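YncA (Salmonella typhimurium, PDB 3DR6) probably transfers an acetyl group from acetyl-coenzyme A to an acceptor substrate, as a member of the GNAT acetyltransferase family. Local coordinates at residues E19-A24 against T66-F71; R81-H86 against V118-I123; L103-I108 against H135-T140. All blocks are in the same frame, centred on the assembly; numbering follows the deposited sequence.

Contact 1. Residues E19-A24 against T66-F71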
loop_
_atom_site.group_PDB
_atom_site.type_symbol
_atom_site.label_atom_id
_atom_site.label_comp_id
_atom_site.label_asym_id
_atom_site.label_seq_id
_atom_site.Cartn_x
_atom_site.Cartn_y
_atom_site.Cartn_z
ATOM N N GLU C 19 -19.108 0.083 16.021
ATOM C CA GLU C 19 -18.772 -0.776 17.162
ATOM C C GLU C 19 -17.786 -1.867 16.770
ATOM O O GLU C 19 -16.818 -2.100 17.471
ATOM C CB GLU C 19 -20.014 -1.444 17.738
ATOM C CG GLU C 19 -20.904 -0.541 18.506
ATOM C CD GLU C 19 -21.981 -1.333 19.237
ATOM O OE1 GLU C 19 -22.099 -2.561 18.980
ATOM O OE2 GLU C 19 -22.699 -0.725 20.059
ATOM N N ILE C 20 -18.062 -2.542 15.655
ATOM C CA ILE C 20 -17.213 -3.636 15.193
ATOM C C ILE C 20 -15.812 -3.116 14.802
ATOM O O ILE C 20 -14.802 -3.746 15.147
ATOM C CB ILE C 20 -17.862 -4.424 14.036
ATOM C CG1 ILE C 20 -19.147 -5.108 14.521
ATOM C CG2 ILE C 20 -16.879 -5.449 13.484
ATOM C CD1 ILE C 20 -20.137 -5.493 13.405
ATOM N N TYR C 21 -15.773 -1.989 14.082
ATOM C CA TYR C 21 -14.502 -1.313 13.699
ATOM C C TYR C 21 -13.649 -0.976 14.931
ATOM O O TYR C 21 -12.449 -1.320 14.988
ATOM C CB TYR C 21 -14.788 -0.026 12.895
ATOM C CG TYR C 21 -13.542 0.736 12.497
ATOM C CD1 TYR C 21 -12.890 0.436 11.305
ATOM C CD2 TYR C 21 -13.009 1.748 13.312
ATOM C CE1 TYR C 21 -11.743 1.128 10.932
ATOM C CE2 TYR C 21 -11.854 2.457 12.927
ATOM C CZ TYR C 21 -11.236 2.128 11.732
ATOM O OH TYR C 21 -10.082 2.781 11.313
ATOM N N ASN C 22 -14.268 -0.307 15.905
ATOM C CA ASN C 22 -13.598 0.084 17.154
ATOM C C ASN C 22 -13.113 -1.099 17.973
ATOM O O ASN C 22 -12.029 -1.035 18.556
ATOM C CB ASN C 22 -14.504 0.989 18.002
ATOM C CG ASN C 22 -14.629 2.383 17.416
ATOM O OD1 ASN C 22 -13.798 2.800 16.600
ATOM N ND2 ASN C 22 -15.664 3.120 17.837
ATOM N N HIS C 23 -13.902 -2.171 18.007
ATOM C CA HIS C 23 -13.432 -3.418 18.606
ATOM C C HIS C 23 -12.140 -3.908 17.923
ATOM O O HIS C 23 -11.156 -4.243 18.603
ATOM C CB HIS C 23 -14.481 -4.527 18.545
ATOM C CG HIS C 23 -13.919 -5.870 18.889
ATOM N ND1 HIS C 23 -13.560 -6.795 17.933
ATOM C CD2 HIS C 23 -13.555 -6.401 20.079
ATOM C CE1 HIS C 23 -13.034 -7.853 18.524
ATOM N NE2 HIS C 23 -13.033 -7.644 19.828
ATOM N N ALA C 24 -12.163 -3.955 16.588
ATOM C CA ALA C 24 -10.986 -4.395 15.829
ATOM C C ALA C 24 -9.778 -3.518 16.193
ATOM O O ALA C 24 -8.681 -4.028 16.465
ATOM C CB ALA C 24 -11.263 -4.337 14.347
ATOM N N THR C 66 -23.910 -8.735 12.645
ATOM C CA THR C 66 -22.918 -9.640 13.252
ATOM C C THR C 66 -21.514 -9.497 12.648
ATOM O O THR C 66 -20.527 -10.087 13.143
ATOM C CB THR C 66 -23.371 -11.103 13.097
ATOM O OG1 THR C 66 -23.648 -11.343 11.717
ATOM C CG2 THR C 66 -24.637 -11.390 13.922
ATOM N N GLY C 67 -21.420 -8.732 11.559
ATOM C CA GLY C 67 -20.154 -8.541 10.855
ATOM C C GLY C 67 -20.324 -7.606 9.680
ATOM O O GLY C 67 -21.445 -7.306 9.267
ATOM N N TYR C 68 -19.208 -7.143 9.129
ATOM C CA TYR C 68 -19.269 -6.348 7.923
ATOM C C TYR C 68 -18.021 -6.553 7.067
ATOM O O TYR C 68 -16.975 -7.036 7.554
ATOM C CB TYR C 68 -19.500 -4.858 8.238
ATOM C CG TYR C 68 -18.272 -4.059 8.664
ATOM C CD1 TYR C 68 -17.888 -3.988 10.012
ATOM C CD2 TYR C 68 -17.516 -3.347 7.723
ATOM C CE1 TYR C 68 -16.788 -3.248 10.405
ATOM C CE2 TYR C 68 -16.401 -2.599 8.113
ATOM C CZ TYR C 68 -16.046 -2.556 9.449
ATOM O OH TYR C 68 -14.947 -1.809 9.840
ATOM N N ALA C 69 -18.145 -6.194 5.794
ATOM C CA ALA C 69 -17.047 -6.366 4.833
ATOM C C ALA C 69 -17.087 -5.251 3.796
ATOM O O ALA C 69 -18.163 -4.752 3.426
ATOM C CB ALA C 69 -17.131 -7.725 4.159
ATOM N N SER C 70 -15.908 -4.856 3.338
ATOM C CA SER C 70 -15.805 -3.869 2.254
ATOM C C SER C 70 -14.482 -4.094 1.531
ATOM O O SER C 70 -13.661 -4.900 1.979
ATOM C CB SER C 70 -15.862 -2.440 2.825
ATOM O OG SER C 70 -16.030 -1.488 1.776
ATOM N N PHE C 71 -14.287 -3.404 0.413
ATOM C CA PHE C 71 -12.936 -3.266 -0.121
ATOM C C PHE C 71 -12.699 -1.845 -0.574
ATOM O O PHE C 71 -13.661 -1.079 -0.854
ATOM C CB PHE C 71 -12.622 -4.301 -1.220
ATOM C CG PHE C 71 -13.482 -4.196 -2.461
ATOM C CD1 PHE C 71 -13.329 -3.119 -3.344
ATOM C CD2 PHE C 71 -14.400 -5.212 -2.770
ATOM C CE1 PHE C 71 -14.102 -3.031 -4.521
ATOM C CE2 PHE C 71 -15.184 -5.142 -3.955
ATOM C CZ PHE C 71 -15.031 -4.040 -4.823
#

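Contact 2. Residues R81-H86 against V118-I123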
loop_
_atom_site.group_PDB
_atom_site.type_symbol
_atom_site.label_atom_id
_atom_site.label_comp_id
_atom_site.label_asym_id
_atom_site.label_seq_id
_atom_site.Cartn_x
_atom_site.Cartn_y
_atom_site.Cartn_z
ATOM N N ARG C 81 -5.289 0.282 -10.141
ATOM C CA ARG C 81 -6.738 0.555 -10.085
ATOM C C ARG C 81 -7.624 -0.682 -10.308
ATOM O O ARG C 81 -8.844 -0.579 -10.177
ATOM C CB ARG C 81 -7.135 1.668 -11.072
ATOM C CG ARG C 81 -6.990 1.269 -12.554
ATOM C CD ARG C 81 -7.253 2.440 -13.522
ATOM N NE ARG C 81 -7.205 2.029 -14.935
ATOM C CZ ARG C 81 -6.086 1.876 -15.639
ATOM N NH1 ARG C 81 -4.902 2.078 -15.060
ATOM N NH2 ARG C 81 -6.149 1.520 -16.922
ATOM N N TYR C 82 -7.038 -1.819 -10.683
ATOM C CA TYR C 82 -7.801 -3.078 -10.710
ATOM C C TYR C 82 -7.461 -4.031 -9.573
ATOM O O TYR C 82 -7.932 -5.165 -9.555
ATOM C CB TYR C 82 -7.710 -3.740 -12.090
ATOM C CG TYR C 82 -8.118 -2.766 -13.160
ATOM C CD1 TYR C 82 -7.173 -2.273 -14.043
ATOM C CD2 TYR C 82 -9.445 -2.303 -13.259
ATOM C CE1 TYR C 82 -7.512 -1.375 -15.025
ATOM C CE2 TYR C 82 -9.799 -1.371 -14.249
ATOM C CZ TYR C 82 -8.799 -0.923 -15.125
ATOM O OH TYR C 82 -9.031 -0.013 -16.130
ATOM N N THR C 83 -6.699 -3.536 -8.586
ATOM C CA THR C 83 -6.339 -4.301 -7.392
ATOM C C THR C 83 -6.959 -3.653 -6.151
ATOM O O THR C 83 -6.726 -2.452 -5.855
ATOM C CB THR C 83 -4.805 -4.408 -7.233
ATOM O OG1 THR C 83 -4.253 -5.020 -8.409
ATOM C CG2 THR C 83 -4.432 -5.270 -5.996
ATOM N N VAL C 84 -7.780 -4.430 -5.456
ATOM C CA VAL C 84 -8.448 -3.942 -4.255
ATOM C C VAL C 84 -7.993 -4.745 -3.039
ATOM O O VAL C 84 -7.547 -5.897 -3.166
ATOM C CB VAL C 84 -10.001 -3.959 -4.376
ATOM C CG1 VAL C 84 -10.489 -2.844 -5.354
ATOM C CG2 VAL C 84 -10.530 -5.383 -4.758
ATOM N N GLU C 85 -8.096 -4.128 -1.868
ATOM C CA GLU C 85 -7.783 -4.791 -0.620
ATOM C C GLU C 85 -9.034 -4.820 0.258
ATOM O O GLU C 85 -9.693 -3.774 0.464
ATOM C CB GLU C 85 -6.651 -4.054 0.115
ATOM C CG GLU C 85 -6.376 -4.674 1.458
ATOM C CD GLU C 85 -5.228 -4.021 2.186
ATOM O OE1 GLU C 85 -4.607 -3.096 1.591
ATOM O OE2 GLU C 85 -4.971 -4.445 3.345
ATOM N N HIS C 86 -9.340 -6.002 0.801
ATOM C CA HIS C 86 -10.606 -6.210 1.528
ATOM C C HIS C 86 -10.440 -5.919 3.005
ATOM O O HIS C 86 -9.336 -5.941 3.517
ATOM C CB HIS C 86 -11.185 -7.639 1.303
ATOM C CG HIS C 86 -10.524 -8.730 2.105
ATOM N ND1 HIS C 86 -10.603 -8.801 3.478
ATOM C CD2 HIS C 86 -9.823 -9.823 1.713
ATOM C CE1 HIS C 86 -9.937 -9.865 3.899
ATOM N NE2 HIS C 86 -9.479 -10.515 2.841
ATOM N N VAL C 118 -7.554 -8.313 -9.155
ATOM C CA VAL C 118 -6.914 -9.041 -8.035
ATOM C C VAL C 118 -7.516 -8.517 -6.725
ATOM O O VAL C 118 -7.683 -7.297 -6.615
ATOM C CB VAL C 118 -5.353 -8.805 -7.989
ATOM C CG1 VAL C 118 -4.739 -9.507 -6.766
ATOM C CG2 VAL C 118 -4.683 -9.288 -9.294
HETATM N N MSE C 119 -7.838 -9.399 -5.760
HETATM C CA MSE C 119 -8.154 -8.944 -4.362
HETATM C C MSE C 119 -6.991 -9.367 -3.487
HETATM O O MSE C 119 -6.510 -10.500 -3.553
HETATM C CB MSE C 119 -9.501 -9.433 -3.731
HETATM C CG MSE C 119 -10.112 -8.591 -2.339
HETATM SE SE MSE C 119 -11.524 -9.794 -1.919
HETATM C CE MSE C 119 -12.058 -10.277 -3.850
ATOM N N VAL C 120 -6.547 -8.422 -2.691
ATOM C CA VAL C 120 -5.451 -8.634 -1.768
ATOM C C VAL C 120 -5.996 -8.676 -0.342
ATOM O O VAL C 120 -6.859 -7.859 0.015
ATOM C CB VAL C 120 -4.453 -7.473 -1.891
ATOM C CG1 VAL C 120 -3.328 -7.600 -0.824
ATOM C CG2 VAL C 120 -3.841 -7.446 -3.270
ATOM N N ALA C 121 -5.462 -9.590 0.469
ATOM C CA ALA C 121 -5.707 -9.604 1.887
ATOM C C ALA C 121 -4.400 -9.280 2.613
ATOM O O ALA C 121 -3.356 -9.820 2.270
ATOM C CB ALA C 121 -6.224 -11.000 2.308
ATOM N N GLY C 122 -4.462 -8.382 3.592
ATOM C CA GLY C 122 -3.321 -8.081 4.470
ATOM C C GLY C 122 -3.632 -8.755 5.798
ATOM O O GLY C 122 -4.665 -8.470 6.425
ATOM N N ILE C 123 -2.774 -9.686 6.202
ATOM C CA ILE C 123 -3.049 -10.566 7.330
ATOM C C ILE C 123 -1.817 -10.564 8.240
ATOM O O ILE C 123 -0.680 -10.665 7.756
ATOM C CB ILE C 123 -3.344 -12.036 6.830
ATOM C CG1 ILE C 123 -4.484 -12.084 5.807
ATOM C CG2 ILE C 123 -3.638 -12.961 8.015
ATOM C CD1 ILE C 123 -4.584 -13.450 5.081
HETATM O O HOH W 1 -6.904 -7.261 4.275
#

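Contact 3. Residues L103-I108 against H135-T140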
loop_
_atom_site.group_PDB
_atom_site.type_symbol
_atom_site.label_atom_id
_atom_site.label_comp_id
_atom_site.label_asym_id
_atom_site.label_seq_id
_atom_site.Cartn_x
_atom_site.Cartn_y
_atom_site.Cartn_z
ATOM N N LEU C 103 -18.926 -13.675 4.259
ATOM C CA LEU C 103 -18.754 -12.268 3.897
ATOM C C LEU C 103 -17.734 -12.103 2.772
ATOM O O LEU C 103 -17.981 -11.404 1.788
ATOM C CB LEU C 103 -18.309 -11.440 5.117
ATOM C CG LEU C 103 -19.503 -11.107 6.024
ATOM C CD1 LEU C 103 -19.022 -10.582 7.379
ATOM C CD2 LEU C 103 -20.438 -10.100 5.301
ATOM N N LEU C 104 -16.592 -12.753 2.937
ATOM C CA LEU C 104 -15.507 -12.629 1.963
ATOM C C LEU C 104 -15.922 -13.183 0.590
ATOM O O LEU C 104 -15.615 -12.578 -0.434
ATOM C CB LEU C 104 -14.203 -13.256 2.482
ATOM C CG LEU C 104 -12.995 -13.105 1.546
ATOM C CD1 LEU C 104 -12.759 -11.646 1.102
ATOM C CD2 LEU C 104 -11.731 -13.681 2.220
ATOM N N SER C 105 -16.641 -14.308 0.592
ATOM C CA SER C 105 -17.127 -14.909 -0.658
ATOM C C SER C 105 -18.030 -13.931 -1.409
ATOM O O SER C 105 -17.832 -13.674 -2.596
ATOM C CB SER C 105 -17.857 -16.234 -0.396
ATOM O OG SER C 105 -18.076 -16.938 -1.607
ATOM N N ARG C 106 -18.997 -13.357 -0.698
ATOM C CA ARG C 106 -19.896 -12.359 -1.289
ATOM C C ARG C 106 -19.110 -11.138 -1.820
ATOM O O ARG C 106 -19.368 -10.652 -2.939
ATOM C CB ARG C 106 -20.965 -11.932 -0.291
ATOM C CG ARG C 106 -21.889 -10.800 -0.783
ATOM C CD ARG C 106 -22.700 -11.166 -2.051
ATOM N NE ARG C 106 -23.397 -9.983 -2.570
ATOM C CZ ARG C 106 -24.550 -9.505 -2.083
ATOM N NH1 ARG C 106 -25.170 -10.101 -1.062
ATOM N NH2 ARG C 106 -25.092 -8.419 -2.617
ATOM N N LEU C 107 -18.134 -10.679 -1.034
ATOM C CA LEU C 107 -17.269 -9.555 -1.417
ATOM C C LEU C 107 -16.562 -9.783 -2.759
ATOM O O LEU C 107 -16.504 -8.893 -3.614
ATOM C CB LEU C 107 -16.230 -9.300 -0.317
ATOM C CG LEU C 107 -15.619 -7.912 -0.281
ATOM C CD1 LEU C 107 -16.716 -6.842 0.028
ATOM C CD2 LEU C 107 -14.460 -7.881 0.723
ATOM N N ILE C 108 -16.048 -10.992 -2.933
ATOM C CA ILE C 108 -15.341 -11.383 -4.157
ATOM C C ILE C 108 -16.249 -11.244 -5.384
ATOM O O ILE C 108 -15.816 -10.776 -6.427
ATOM C CB ILE C 108 -14.815 -12.828 -4.049
ATOM C CG1 ILE C 108 -13.626 -12.893 -3.093
ATOM C CG2 ILE C 108 -14.428 -13.389 -5.421
ATOM C CD1 ILE C 108 -13.372 -14.293 -2.503
ATOM N N HIS C 135 -6.863 -19.482 2.013
ATOM C CA HIS C 135 -6.499 -20.607 1.137
ATOM C C HIS C 135 -7.745 -21.337 0.629
ATOM O O HIS C 135 -7.796 -21.766 -0.541
ATOM C CB HIS C 135 -5.620 -21.620 1.877
ATOM C CG HIS C 135 -4.165 -21.264 1.918
ATOM N ND1 HIS C 135 -3.461 -20.824 0.814
ATOM C CD2 HIS C 135 -3.268 -21.329 2.934
ATOM C CE1 HIS C 135 -2.202 -20.603 1.157
ATOM N NE2 HIS C 135 -2.055 -20.921 2.434
ATOM N N SER C 136 -8.747 -21.461 1.502
ATOM C CA SER C 136 -9.976 -22.188 1.174
ATOM C C SER C 136 -10.827 -21.465 0.132
ATOM O O SER C 136 -11.774 -22.060 -0.420
ATOM C CB SER C 136 -10.828 -22.467 2.431
ATOM O OG SER C 136 -11.646 -21.365 2.786
ATOM N N LEU C 137 -10.506 -20.191 -0.118
ATOM C CA LEU C 137 -11.156 -19.408 -1.164
ATOM C C LEU C 137 -10.239 -19.168 -2.366
ATOM O O LEU C 137 -10.554 -18.357 -3.266
ATOM C CB LEU C 137 -11.672 -18.075 -0.597
ATOM C CG LEU C 137 -13.030 -18.041 0.120
ATOM C CD1 LEU C 137 -13.149 -16.803 1.018
ATOM C CD2 LEU C 137 -14.197 -18.096 -0.868
ATOM N N GLY C 138 -9.108 -19.863 -2.392
ATOM C CA GLY C 138 -8.263 -19.831 -3.565
ATOM C C GLY C 138 -7.177 -18.774 -3.510
ATOM O O GLY C 138 -6.421 -18.633 -4.480
ATOM N N PHE C 139 -7.076 -18.064 -2.377
ATOM C CA PHE C 139 -5.983 -17.083 -2.183
ATOM C C PHE C 139 -4.641 -17.803 -2.049
ATOM O O PHE C 139 -4.579 -18.924 -1.513
ATOM C CB PHE C 139 -6.219 -16.225 -0.923
ATOM C CG PHE C 139 -7.250 -15.143 -1.095
ATOM C CD1 PHE C 139 -8.635 -15.458 -1.076
ATOM C CD2 PHE C 139 -6.866 -13.796 -1.217
ATOM C CE1 PHE C 139 -9.599 -14.430 -1.240
ATOM C CE2 PHE C 139 -7.825 -12.781 -1.371
ATOM C CZ PHE C 139 -9.179 -13.091 -1.379
ATOM N N THR C 140 -3.568 -17.144 -2.493
ATOM C CA THR C 140 -2.223 -17.653 -2.241
ATOM C C THR C 140 -1.351 -16.577 -1.560
ATOM O O THR C 140 -1.561 -15.353 -1.751
ATOM C CB THR C 140 -1.553 -18.121 -3.543
ATOM O OG1 THR C 140 -1.551 -17.043 -4.475
ATOM C CG2 THR C 140 -2.311 -19.287 -4.166
#

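Contact 1. Residues E19-A24 against T66-F71
Ile-20 and Tyr-68 meet where segment 19-24 of helix 14-27 crosses segment 66-71 of strand 64-73 at 84°. The two side chains run past each other in opposite directions. Ile-20 brings its CG2 methyl to the rim of the tyrosine ring, near the ring plane, with CG2 3.8 Å from Tyr-68 CE1. Its other branch reaches the strand backbone, where Ile-20 CD1 packs on the Gly-67 main chain, 3.9 Å from Gly-67 N. The Tyr-68 ring is swung out by a chi1 of 80°, which sets CG between the backbone N and the carbonyl carbon. The ring then extends toward the helix, and its hydroxyl ends beside Tyr-21. Tyr-68 OH sits at the edge of the Tyr-21 ring, 3.4 Å from Tyr-21 CD1. No hydrogen bond joins the two segments; they meet by van der Waals packing of buried side chains. The outer end of Tyr-21 leads away from the strand, and its ring makes a cation-pi contact with Arg-42. In the beta sheet, strand 64-73 lies between and antiparallel to strands 56-61 and 83-90. Ile-20 also touches Tyr-89 of strand 83-90, and Tyr-68 touches Val-58 of strand 56-61.

Contact 2. Residues R81-H86 against V118-I123
In His-86 a chi1 of 78° leaves CG flanked by both N and C of the main chain, which brings the ring end close to the neighbouring strand. There His-86 NE2 comes within 3.3 Å of Ala-121 CB. Met-119, a selenomethionine, starts with CG anti to its N (chi1 -163°) and then bends at its last torsion. Its SE lies 3.9 Å from His-86 CB and stands obliquely to the imidazole. Val-84 and Met-119 share one face of the sheet, where Val-84 CG2 packs against Met-119 CG.

Thr-83, Glu-85, Val-118 and Val-120 occupy the other face. The methyls Thr-83 CG2 and Val-120 CG2 touch at 3.5 Å. The polar ends on this face turn to the second subunit: Glu-85 forms a salt bridge with Arg-75 of that subunit, and Thr-83 OG1 hydrogen-bonds to Val-148 O of the second subunit.

Four backbone bonds zip the parallel strands together. Val-118 N donates to Tyr-82 O, and Val-84 N to Val-118 O. Val-120 N donates to Val-84 O at 2.8 Å, and His-86 N to Val-120 O. Beyond the last bond the strands diverge, and water 1 bridges them. It donates to His-86 O and accepts from Gly-122 N at 2.8 Å. Such splaying of two parallel strands is a hallmark of the GNAT fold, where the opening commonly receives acetyl-coenzyme A. A glycerol, probably from the crystallisation liquor, makes a weak hydrogen bond to Gly-122 O, consistent with a pocket there.

The two strands belong to a beta-alpha-beta unit with helix 99-113, whose Leu-104 touches both His-86 and Met-119. His-86 NE2 hydrogen-bonds to His-134 of helix 128-135. In the sheet, strand 64-73 flanks strand 83-90, and strand 154-164 flanks strand 118-124.

Contact 3. Residues L103-I108 against H135-T140
Leu-137 projects from a tight turn that ends a helix and lays its two methyls on helix 99-113. The turn is a Schellman motif with Gly-138 at C-prime. Gly-138 has phi 93°, a conformation in which a side chain would crowd the carbonyl oxygen of Leu-137. Phe-139 N bonds to His-134 O and Gly-138 N to His-135 O, and the chain reverses so that Leu-137 and Phe-139 both face the helix. Leu-137 CD1 meets Leu-104 CD2 at 3.6 Å. Its other methyl, CD2, passes beside Ser-105 and also approaches Ile-108. Leu-104 holds CG trans to the main-chain nitrogen (chi1 -177°), and a chi2 of 52° then carries its CD2 methyl out to both Leu-137 and Phe-139. The phenyl ring takes Ile-108 at its edge, near the ring plane, with Phe-139 CE1 4.0 Å from Ile-108 CD1. The interface is apolar and has no hydrogen bond across it. His-135 ND1 donates to Phe-139 O at 3.2 Å, a bent bond that links the first residue of the turn to the residue just after it. The contact joins helix 99-113 to the link between helix 128-135 and strand 140-151. On the sheet side, Met-119 of strand 118-124 and Leu-163 of strand 154-164 each touch both Ile-108 and Phe-139.

Contacts 1 and 2 include neighbouring strands of the sheet; contact 3 packs against it through Met-119 and Leu-163. Contacts 2 and 3 are the nearest pair, with centres about 11 Å apart, and their segments alternate along the chain. Phe-139 CE2 of contact 3 lies 3.4 Å from Met-119 O of contact 2. Contact 1 is centred about 17 Å from each of the others. Its strand reaches both: Phe-71 CD1 packs 3.5 Å from Val-84 CG1, and Ser-70 O lies 3.3 Å from Leu-107 CD2. The parted strands of contact 2 probably border the cofactor site, as in other GNAT enzymes. Contact 3 packs on helix 99-113 of the same beta-alpha-beta unit.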